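Local coordinates for leucyl aminopeptidase (Trypanosoma brucei brucei, PDB 5NTD), which probably hydrolyses N-terminal amino acids such as leucine from peptides, as a metal-dependent M17 aminopeptidase, and is captured here with manganese and the inhibitor bestatin, at residues G[246-249]-G[255-258]; G[363-368]-G[480-485]; G[145-148]-G[152-155]; G[48-53]-G[125-130]. One frame throughout, in Å; residues are numbered along the deposited sequence.

Contact 1. Residues G[246-249]-G[255-258]; sequences DDLC and GIYS
C249 and Y257 meet at a corner of the catalytic domain between two short consecutive helices, 246-250 and 254-260, joined by three residues. The evidence for a CH-pi contact is direct: CB of C249 stands 3.5 Å from the centroid of the Y257 ring and only 7° off the ring normal, so the methylene sits squarely over one face. SG of C249 approaches the same ring obliquely, 4.3 Å from the centroid, as a sulfur-aromatic contact. With CG of Y257 anti to its backbone N (chi1 172°), the ring extends toward helix 246-250 and gives that face to the cysteine.

D246 meets the ring at its edge instead. Its OD1 lies 3.7 Å from Y257 CE1, near the ring plane, while the carboxylate itself is turned 81° from that plane. The two polar ends do not bond directly; a water bridges them, donating to D246 OD1 at 2.7 Å and hydrogen-bonded to Y257 OH at 2.7 Å. Nearer the backbone, L248 CB meets Y257 CB at 3.9 Å, and L248 CD2 lies against I256 CG2 at 3.9 Å.

P5 of a second subunit packs on D246, C249 and Y257, so this edge of the corner also belongs to a subunit interface. On the apolar side, L269 of strand 268-274 touches both L248 and I256. The carboxylate of D380, on helix 374-387, accepts a hydrogen bond from I256 N and thereby ties helix 254-260 to that neighbouring helix.

Contact 2. Residues G[363-368]-G[480-485]; sequences KTVEVI and TTHLSP
K363 carries its CG beside the backbone N (chi1 -69°) and is extended from there on, which lets its ammonium group span the gap to T481; H482 has its CG placed likewise (chi1 -57°), which swings the imidazole toward the strand. NZ of K363 donates to T481 O at 2.7 Å. It arrives in the carbonyl plane on a lone pair, with a C=O...N angle of 144°. The aliphatic part of the lysine runs close to the same oxygen, CD of K363 being 3.5 Å from T481 O.

T481 and H482 are the central residues of a type I beta turn, closed by L483 N donating to T480 O at 3.1 Å, that takes the chain out of helix 471-480. The opposite partner, strand 364-366, is the middle strand of a small three-stranded sheet, antiparallel to 356-358 and parallel to 460-461. Sitting near the C-terminal end of helix 471-480, the ammonium group of K363 would probably be favoured by the helix dipole.

The imidazole meets K363 at its edge, CE1 of H482 lying 3.9 Å from K363 CB. V365 CG2 reaches the same CE1 of H482 obliquely, at 4.0 Å. The ring's rotation is probably fixed by S361, just ahead of K363: its OG is hydrogen-bonded to H482 ND1 and also to K363 N. T481 OG1 pairs with F478 O, and M460 of strand 460-461 packs on K363, T481 and H482.

Contact 3. Residues G[145-148]-G[152-155]; sequences VLSN and PIAA
I153 reaches back from helix 150-158 to touch V145 and S147, at the strand-to-helix connection of a beta-alpha-beta crossover in the N-terminal domain, which belongs to the macro-domain clan. Strand 140-145 ends at V145, the loop carries S147, and the helix then leads on toward strand 183-188, the parallel neighbour of 140-145 in the sheet.

The conformation of I153 decides the contact. Its chi1 of -92° and chi2 of 93° both lie well away from staggered values, so the side chain has a skewed rather than a standard rotamer. CG2 is the branch set roughly anti to the backbone N, and it faces the strand end: I153 CG2 stands 4.3 Å from V145 CG1, a loose apolar contact. The other branch bends through CG1 and sends CD1 toward the loop, where it lies 3.7 Å from S147 CB. One isoleucine thus spans two residues of the incoming chain, each branch serving a different one.

V145 offers the methyl that lies anti to its carbonyl carbon. F188 of strand 183-188 packs on both V145 and I153, making a shared apolar patch between the sheet and the helix. S147 is arranged differently: its OG is anti to the backbone N (chi1 167°) and is hydrogen-bonded to A149 N, two residues on, as in an ST turn. In that bond OG accepts from A149 N, which helps hold the side chain's rotation and leaves the oxygen beside a methyl group, with S147 OG 3.3 Å from I153 CD1.

Contact 4. Residues G[48-53]-G[125-130]; sequences VLVGTH and ALVTAA
A130 and V48 form one end of this purely apolar contact: the alanine CB fits against both valine methyls, 3.8 Å from V48 CG2 and 3.9 Å from V48 CG1. The other end is V50, whose CG1 lies 4.1 Å from L126 CB and 4.3 Å from V127 CG2. V50 has CG1 anti to its carbonyl carbon (chi1 -59°), which turns this one methyl to both helix residues, while the V50 and L126 side chains lie alongside each other, pointing opposite ways.

The spacing follows from regular geometry. V48 and V50 are two residues apart on the strand and so point to the same face; L126 and A130 are one helical turn apart, joined by the backbone hydrogen bond from A130 N to L126 O at 2.9 Å. The short axes run nearly antiparallel, at 160°, and come within 9.4 Å.

This is alpha/beta layer packing in the macro-like N-terminal domain. Helix 120-131, which in sequence connects strand 99-107 to strand 140-145, lies nearly antiparallel along strand 46-52, which sits between those two in the sheet: L126 also touches V107, A130 touches V103, and V127 touches V143 on the far flank.

Contacts 3 and 4 share one sheet in the N-terminal domain: L146 N, just past the end of strand 140-145, and V50 O of strand 46-52 are 3.0 Å apart in a probable hydrogen bond, and V145 CG1 packs on V50 CG2. Their helices therefore cover neighbouring strands on one face. Contact 4 is fully buried and entirely hydrocarbon, whereas contact 3 adds a partly exposed serine at a loop. Contacts 1 and 2 lie in the catalytic domain, centres 15 Å apart. Farther from the chain's centre and each touched by a second subunit, they add polar links to apolar packing, respectively a water bridge and a lysine-carbonyl bond; contact 1 is largely buried, contact 2 partly so.

Contact 1. Residues G[246-249]-G[255-258]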
loop_
_atom_site.group_PDB
_atom_site.type_symbol
_atom_site.label_atom_id
_atom_site.label_comp_id
_atom_site.label_asym_id
_atom_site.label_seq_id
_atom_site.Cartn_x
_atom_site.Cartn_y
_atom_site.Cartn_z
ATOM N N ASP G 246 -16.250 34.535 -5.658
ATOM C CA ASP G 246 -15.552 35.401 -4.674
ATOM C C ASP G 246 -16.484 36.127 -3.710
ATOM O O ASP G 246 -16.098 36.463 -2.595
ATOM C CB ASP G 246 -14.626 36.374 -5.388
ATOM C CG ASP G 246 -13.427 35.671 -6.042
ATOM O OD1 ASP G 246 -13.302 34.416 -5.995
ATOM O OD2 ASP G 246 -12.562 36.381 -6.603
ATOM N N ASP G 247 -17.742 36.322 -4.098
ATOM C CA ASP G 247 -18.738 36.928 -3.175
ATOM C C ASP G 247 -18.963 36.082 -1.949
ATOM O O ASP G 247 -19.325 36.595 -0.881
ATOM C CB ASP G 247 -20.075 37.180 -3.845
ATOM C CG ASP G 247 -19.979 38.217 -4.947
ATOM O OD1 ASP G 247 -19.139 39.152 -4.837
ATOM O OD2 ASP G 247 -20.783 38.129 -5.907
ATOM N N LEU G 248 -18.721 34.773 -2.083
ATOM C CA LEU G 248 -18.805 33.848 -0.898
ATOM C C LEU G 248 -17.757 34.207 0.127
ATOM O O LEU G 248 -18.030 34.335 1.308
ATOM C CB LEU G 248 -18.650 32.393 -1.299
ATOM C CG LEU G 248 -19.855 31.854 -2.067
ATOM C CD1 LEU G 248 -19.465 30.598 -2.821
ATOM C CD2 LEU G 248 -21.021 31.562 -1.124
ATOM N N CYS G 249 -16.564 34.472 -0.363
ATOM C CA CYS G 249 -15.458 34.933 0.497
ATOM C C CYS G 249 -15.775 36.295 1.137
ATOM O O CYS G 249 -15.712 36.449 2.338
ATOM C CB CYS G 249 -14.144 35.020 -0.285
ATOM S SG CYS G 249 -12.740 35.439 0.801
ATOM N N GLY G 255 -16.191 28.398 4.302
ATOM C CA GLY G 255 -16.193 26.937 4.099
ATOM C C GLY G 255 -16.401 26.513 2.670
ATOM O O GLY G 255 -15.538 25.956 2.024
ATOM N N ILE G 256 -17.546 26.878 2.136
ATOM C CA ILE G 256 -17.848 26.596 0.734
ATOM C C ILE G 256 -16.885 27.319 -0.215
ATOM O O ILE G 256 -16.516 26.789 -1.257
ATOM C CB ILE G 256 -19.344 26.851 0.354
ATOM C CG1 ILE G 256 -19.594 26.438 -1.086
ATOM C CG2 ILE G 256 -19.756 28.297 0.585
ATOM C CD1 ILE G 256 -21.059 26.291 -1.424
ATOM N N TYR G 257 -16.522 28.533 0.114
ATOM C CA TYR G 257 -15.551 29.280 -0.728
ATOM C C TYR G 257 -14.227 28.512 -0.821
ATOM O O TYR G 257 -13.717 28.272 -1.905
ATOM C CB TYR G 257 -15.295 30.727 -0.216
ATOM C CG TYR G 257 -14.178 31.373 -0.973
ATOM C CD1 TYR G 257 -14.337 31.730 -2.305
ATOM C CD2 TYR G 257 -12.943 31.581 -0.383
ATOM C CE1 TYR G 257 -13.290 32.283 -3.022
ATOM C CE2 TYR G 257 -11.883 32.149 -1.096
ATOM C CZ TYR G 257 -12.063 32.478 -2.414
ATOM O OH TYR G 257 -11.033 33.031 -3.140
ATOM N N SER G 258 -13.701 28.135 0.326
ATOM C CA SER G 258 -12.379 27.483 0.390
ATOM C C SER G 258 -12.373 26.131 -0.324
ATOM O O SER G 258 -11.442 25.807 -1.050
ATOM C CB SER G 258 -11.919 27.276 1.815
ATOM O OG SER G 258 -11.694 28.506 2.461
HETATM O O HOH W 1 -11.331 32.658 -5.747
#

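Contact 2. Residues G[363-368]-G[480-485]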
loop_
_atom_site.group_PDB
_atom_site.type_symbol
_atom_site.label_atom_id
_atom_site.label_comp_id
_atom_site.label_asym_id
_atom_site.label_seq_id
_atom_site.Cartn_x
_atom_site.Cartn_y
_atom_site.Cartn_z
ATOM N N LYS G 363 -17.052 30.273 13.471
ATOM C CA LYS G 363 -16.152 29.262 14.028
ATOM C C LYS G 363 -15.075 28.925 13.049
ATOM O O LYS G 363 -15.291 28.979 11.829
ATOM C CB LYS G 363 -16.911 28.027 14.402
ATOM C CG LYS G 363 -17.803 28.286 15.593
ATOM C CD LYS G 363 -18.509 27.060 16.063
ATOM C CE LYS G 363 -19.476 27.443 17.147
ATOM N NZ LYS G 363 -20.329 26.271 17.470
ATOM N N THR G 364 -13.894 28.642 13.580
ATOM C CA THR G 364 -12.713 28.358 12.734
ATOM C C THR G 364 -12.464 26.869 12.673
ATOM O O THR G 364 -12.649 26.155 13.649
ATOM C CB THR G 364 -11.447 29.086 13.187
ATOM O OG1 THR G 364 -11.185 28.769 14.559
ATOM C CG2 THR G 364 -11.591 30.587 13.003
ATOM N N VAL G 365 -12.108 26.439 11.479
ATOM C CA VAL G 365 -11.940 25.019 11.147
ATOM C C VAL G 365 -10.552 24.801 10.589
ATOM O O VAL G 365 -10.175 25.358 9.580
ATOM C CB VAL G 365 -12.974 24.544 10.128
ATOM C CG1 VAL G 365 -12.708 23.106 9.702
ATOM C CG2 VAL G 365 -14.372 24.641 10.721
ATOM N N GLU G 366 -9.772 24.008 11.309
ATOM C CA GLU G 366 -8.463 23.569 10.829
ATOM C C GLU G 366 -8.682 22.376 9.886
ATOM O O GLU G 366 -9.230 21.357 10.276
ATOM C CB GLU G 366 -7.576 23.143 11.965
ATOM C CG GLU G 366 -6.195 22.657 11.495
ATOM C CD GLU G 366 -5.275 22.224 12.620
ATOM O OE1 GLU G 366 -5.705 22.019 13.770
ATOM O OE2 GLU G 366 -4.067 22.145 12.347
ATOM N N VAL G 367 -8.252 22.515 8.653
ATOM C CA VAL G 367 -8.429 21.476 7.650
ATOM C C VAL G 367 -7.305 20.431 7.788
ATOM O O VAL G 367 -6.179 20.657 7.417
ATOM C CB VAL G 367 -8.428 22.025 6.236
ATOM C CG1 VAL G 367 -8.647 20.918 5.210
ATOM C CG2 VAL G 367 -9.530 23.065 6.100
ATOM N N ILE G 368 -7.663 19.281 8.324
ATOM C CA ILE G 368 -6.771 18.126 8.471
ATOM C C ILE G 368 -6.701 17.372 7.161
ATOM O O ILE G 368 -5.656 16.891 6.756
ATOM C CB ILE G 368 -7.291 17.146 9.539
ATOM C CG1 ILE G 368 -7.433 17.830 10.890
ATOM C CG2 ILE G 368 -6.386 15.919 9.690
ATOM C CD1 ILE G 368 -6.174 18.504 11.396
ATOM N N THR G 480 -23.473 20.044 12.844
ATOM C CA THR G 480 -24.295 20.645 13.909
ATOM C C THR G 480 -23.605 21.819 14.611
ATOM O O THR G 480 -24.268 22.749 15.034
ATOM C CB THR G 480 -24.786 19.653 14.980
ATOM O OG1 THR G 480 -23.695 19.143 15.738
ATOM C CG2 THR G 480 -25.516 18.518 14.321
ATOM N N THR G 481 -22.279 21.784 14.685
ATOM C CA THR G 481 -21.531 22.860 15.352
ATOM C C THR G 481 -21.707 24.200 14.625
ATOM O O THR G 481 -21.418 25.242 15.191
ATOM C CB THR G 481 -20.023 22.587 15.477
ATOM O OG1 THR G 481 -19.403 22.619 14.179
ATOM C CG2 THR G 481 -19.763 21.248 16.175
ATOM N N HIS G 482 -22.166 24.145 13.390
ATOM C CA HIS G 482 -22.383 25.365 12.584
ATOM C C HIS G 482 -23.853 25.800 12.434
ATOM O O HIS G 482 -24.181 26.702 11.685
ATOM C CB HIS G 482 -21.726 25.193 11.247
ATOM C CG HIS G 482 -20.281 24.890 11.386
ATOM N ND1 HIS G 482 -19.366 25.821 11.853
ATOM C CD2 HIS G 482 -19.603 23.731 11.240
ATOM C CE1 HIS G 482 -18.180 25.256 11.934
ATOM N NE2 HIS G 482 -18.292 23.992 11.560
ATOM N N LEU G 483 -24.727 25.147 13.180
ATOM C CA LEU G 483 -26.131 25.586 13.293
ATOM C C LEU G 483 -26.149 26.897 14.054
ATOM O O LEU G 483 -25.389 27.084 15.003
ATOM C CB LEU G 483 -26.989 24.568 14.044
ATOM C CG LEU G 483 -27.236 23.258 13.276
ATOM C CD1 LEU G 483 -27.744 22.174 14.179
ATOM C CD2 LEU G 483 -28.196 23.500 12.116
ATOM N N SER G 484 -26.986 27.818 13.608
ATOM C CA SER G 484 -27.157 29.102 14.334
ATOM C C SER G 484 -27.708 28.868 15.731
ATOM O O SER G 484 -28.531 27.985 15.912
ATOM C CB SER G 484 -28.111 30.020 13.589
ATOM O OG SER G 484 -28.313 31.241 14.305
ATOM N N PRO G 485 -27.252 29.649 16.723
ATOM C CA PRO G 485 -27.892 29.647 18.044
ATOM C C PRO G 485 -29.389 30.044 18.026
ATOM O O PRO G 485 -30.143 29.630 18.883
ATOM C CB PRO G 485 -27.104 30.700 18.813
ATOM C CG PRO G 485 -25.810 30.827 18.104
ATOM C CD PRO G 485 -26.092 30.549 16.673
#

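Contact 3. Residues G[145-148]-G[152-155]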
loop_
_atom_site.group_PDB
_atom_site.type_symbol
_atom_site.label_atom_id
_atom_site.label_comp_id
_atom_site.label_asym_id
_atom_site.label_seq_id
_atom_site.Cartn_x
_atom_site.Cartn_y
_atom_site.Cartn_z
ATOM N N VAL G 145 -49.300 -3.928 -12.098
ATOM C CA VAL G 145 -48.795 -4.192 -10.741
ATOM C C VAL G 145 -49.971 -4.620 -9.891
ATOM O O VAL G 145 -51.035 -4.042 -9.971
ATOM C CB VAL G 145 -48.055 -2.979 -10.124
ATOM C CG1 VAL G 145 -46.934 -2.521 -11.046
ATOM C CG2 VAL G 145 -48.972 -1.809 -9.866
ATOM N N LEU G 146 -49.749 -5.615 -9.058
ATOM C CA LEU G 146 -50.801 -6.145 -8.198
ATOM C C LEU G 146 -50.819 -5.518 -6.800
ATOM O O LEU G 146 -51.709 -5.803 -6.016
ATOM C CB LEU G 146 -50.719 -7.655 -8.121
ATOM C CG LEU G 146 -50.762 -8.307 -9.509
ATOM C CD1 LEU G 146 -50.682 -9.819 -9.379
ATOM C CD2 LEU G 146 -51.999 -7.924 -10.297
ATOM N N SER G 147 -49.837 -4.685 -6.508
ATOM C CA SER G 147 -49.788 -3.936 -5.248
ATOM C C SER G 147 -50.525 -2.646 -5.423
ATOM O O SER G 147 -50.541 -2.069 -6.503
ATOM C CB SER G 147 -48.345 -3.629 -4.827
ATOM O OG SER G 147 -48.285 -2.667 -3.771
ATOM N N ASN G 148 -51.149 -2.191 -4.339
ATOM C CA ASN G 148 -51.782 -0.838 -4.297
ATOM C C ASN G 148 -50.928 0.167 -3.524
ATOM O O ASN G 148 -51.409 1.217 -3.144
ATOM C CB ASN G 148 -53.193 -0.900 -3.708
ATOM C CG ASN G 148 -54.203 -1.478 -4.689
ATOM O OD1 ASN G 148 -54.496 -0.878 -5.736
ATOM N ND2 ASN G 148 -54.696 -2.675 -4.386
ATOM N N PRO G 152 -44.537 4.073 -3.262
ATOM C CA PRO G 152 -43.292 3.336 -3.465
ATOM C C PRO G 152 -43.194 2.671 -4.827
ATOM O O PRO G 152 -42.103 2.623 -5.398
ATOM C CB PRO G 152 -43.289 2.291 -2.349
ATOM C CG PRO G 152 -44.665 2.247 -1.832
ATOM C CD PRO G 152 -45.264 3.589 -2.088
ATOM N N ILE G 153 -44.312 2.197 -5.355
ATOM C CA ILE G 153 -44.314 1.587 -6.708
ATOM C C ILE G 153 -44.020 2.631 -7.759
ATOM O O ILE G 153 -43.268 2.386 -8.689
ATOM C CB ILE G 153 -45.579 0.793 -7.037
ATOM C CG1 ILE G 153 -45.374 -0.676 -6.662
ATOM C CG2 ILE G 153 -45.815 0.765 -8.541
ATOM C CD1 ILE G 153 -45.841 -1.013 -5.304
ATOM N N ALA G 154 -44.586 3.807 -7.595
ATOM C CA ALA G 154 -44.345 4.883 -8.577
ATOM C C ALA G 154 -42.860 5.221 -8.697
ATOM O O ALA G 154 -42.322 5.352 -9.778
ATOM C CB ALA G 154 -45.128 6.115 -8.212
ATOM N N ALA G 155 -42.233 5.404 -7.555
ATOM C CA ALA G 155 -40.802 5.716 -7.509
ATOM C C ALA G 155 -39.963 4.524 -8.054
ATOM O O ALA G 155 -39.001 4.712 -8.746
ATOM C CB ALA G 155 -40.376 6.086 -6.086
#

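Contact 4. Residues G[48-53]-G[125-130]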
loop_
_atom_site.group_PDB
_atom_site.type_symbol
_atom_site.label_atom_id
_atom_site.label_comp_id
_atom_site.label_asym_id
_atom_site.label_seq_id
_atom_site.Cartn_x
_atom_site.Cartn_y
_atom_site.Cartn_z
ATOM N N VAL G 48 -46.050 -6.483 -18.852
ATOM C CA VAL G 48 -45.377 -6.928 -17.624
ATOM C C VAL G 48 -46.413 -7.100 -16.527
ATOM O O VAL G 48 -47.272 -6.244 -16.344
ATOM C CB VAL G 48 -44.287 -5.934 -17.203
ATOM C CG1 VAL G 48 -43.462 -6.478 -16.036
ATOM C CG2 VAL G 48 -43.377 -5.592 -18.372
ATOM N N LEU G 49 -46.296 -8.186 -15.799
ATOM C CA LEU G 49 -47.133 -8.436 -14.667
ATOM C C LEU G 49 -46.296 -8.711 -13.424
ATOM O O LEU G 49 -45.584 -9.720 -13.364
ATOM C CB LEU G 49 -48.034 -9.656 -14.938
ATOM C CG LEU G 49 -48.926 -10.126 -13.764
ATOM C CD1 LEU G 49 -49.910 -9.045 -13.346
ATOM C CD2 LEU G 49 -49.663 -11.407 -14.127
ATOM N N VAL G 50 -46.411 -7.843 -12.425
ATOM C CA VAL G 50 -45.594 -8.001 -11.194
ATOM C C VAL G 50 -46.429 -8.017 -9.934
ATOM O O VAL G 50 -47.234 -7.130 -9.692
ATOM C CB VAL G 50 -44.390 -7.016 -11.057
ATOM C CG1 VAL G 50 -43.445 -7.189 -12.237
ATOM C CG2 VAL G 50 -44.827 -5.589 -11.028
ATOM N N GLY G 51 -46.172 -9.015 -9.112
ATOM C CA GLY G 51 -46.824 -9.107 -7.817
ATOM C C GLY G 51 -46.252 -10.208 -6.975
ATOM O O GLY G 51 -45.366 -10.950 -7.403
ATOM N N THR G 52 -46.763 -10.328 -5.760
ATOM C CA THR G 52 -46.321 -11.400 -4.847
ATOM C C THR G 52 -46.861 -12.740 -5.307
ATOM O O THR G 52 -47.779 -12.809 -6.130
ATOM C CB THR G 52 -46.780 -11.152 -3.414
ATOM O OG1 THR G 52 -48.220 -11.093 -3.373
ATOM C CG2 THR G 52 -46.211 -9.826 -2.872
ATOM N N HIS G 53 -46.308 -13.802 -4.750
ATOM C CA HIS G 53 -46.762 -15.183 -5.020
ATOM C C HIS G 53 -48.287 -15.314 -4.856
ATOM O O HIS G 53 -48.996 -15.852 -5.744
ATOM C CB HIS G 53 -46.104 -16.153 -4.077
ATOM C CG HIS G 53 -46.340 -17.590 -4.411
ATOM N ND1 HIS G 53 -47.430 -18.286 -3.947
ATOM C CD2 HIS G 53 -45.605 -18.480 -5.127
ATOM C CE1 HIS G 53 -47.366 -19.540 -4.365
ATOM N NE2 HIS G 53 -46.263 -19.683 -5.084
ATOM N N ALA G 125 -36.203 -4.047 -9.918
ATOM C CA ALA G 125 -35.325 -5.053 -10.578
ATOM C C ALA G 125 -36.106 -5.917 -11.589
ATOM O O ALA G 125 -35.671 -6.185 -12.687
ATOM C CB ALA G 125 -34.653 -5.934 -9.542
ATOM N N LEU G 126 -37.303 -6.337 -11.192
ATOM C CA LEU G 126 -38.179 -7.141 -12.078
ATOM C C LEU G 126 -38.558 -6.389 -13.363
ATOM O O LEU G 126 -38.472 -6.915 -14.471
ATOM C CB LEU G 126 -39.442 -7.550 -11.377
ATOM C CG LEU G 126 -39.221 -8.476 -10.193
ATOM C CD1 LEU G 126 -40.519 -8.621 -9.439
ATOM C CD2 LEU G 126 -38.722 -9.847 -10.643
ATOM N N VAL G 127 -38.964 -5.162 -13.214
ATOM C CA VAL G 127 -39.410 -4.396 -14.374
ATOM C C VAL G 127 -38.182 -4.115 -15.260
ATOM O O VAL G 127 -38.256 -4.116 -16.499
ATOM C CB VAL G 127 -40.165 -3.119 -13.992
ATOM C CG1 VAL G 127 -40.606 -2.355 -15.232
ATOM C CG2 VAL G 127 -41.396 -3.478 -13.189
ATOM N N THR G 128 -37.064 -3.821 -14.617
ATOM C CA THR G 128 -35.791 -3.549 -15.366
ATOM C C THR G 128 -35.464 -4.763 -16.252
ATOM O O THR G 128 -35.211 -4.622 -17.427
ATOM C CB THR G 128 -34.628 -3.252 -14.421
ATOM O OG1 THR G 128 -34.874 -1.997 -13.783
ATOM C CG2 THR G 128 -33.311 -3.189 -15.176
ATOM N N ALA G 129 -35.510 -5.928 -15.650
ATOM C CA ALA G 129 -35.252 -7.162 -16.367
ATOM C C ALA G 129 -36.261 -7.352 -17.528
ATOM O O ALA G 129 -35.899 -7.700 -18.650
ATOM C CB ALA G 129 -35.313 -8.357 -15.423
ATOM N N ALA G 130 -37.538 -7.158 -17.226
ATOM C CA ALA G 130 -38.615 -7.355 -18.222
ATOM C C ALA G 130 -38.451 -6.420 -19.405
ATOM O O ALA G 130 -38.659 -6.804 -20.543
ATOM C CB ALA G 130 -39.981 -7.155 -17.597
#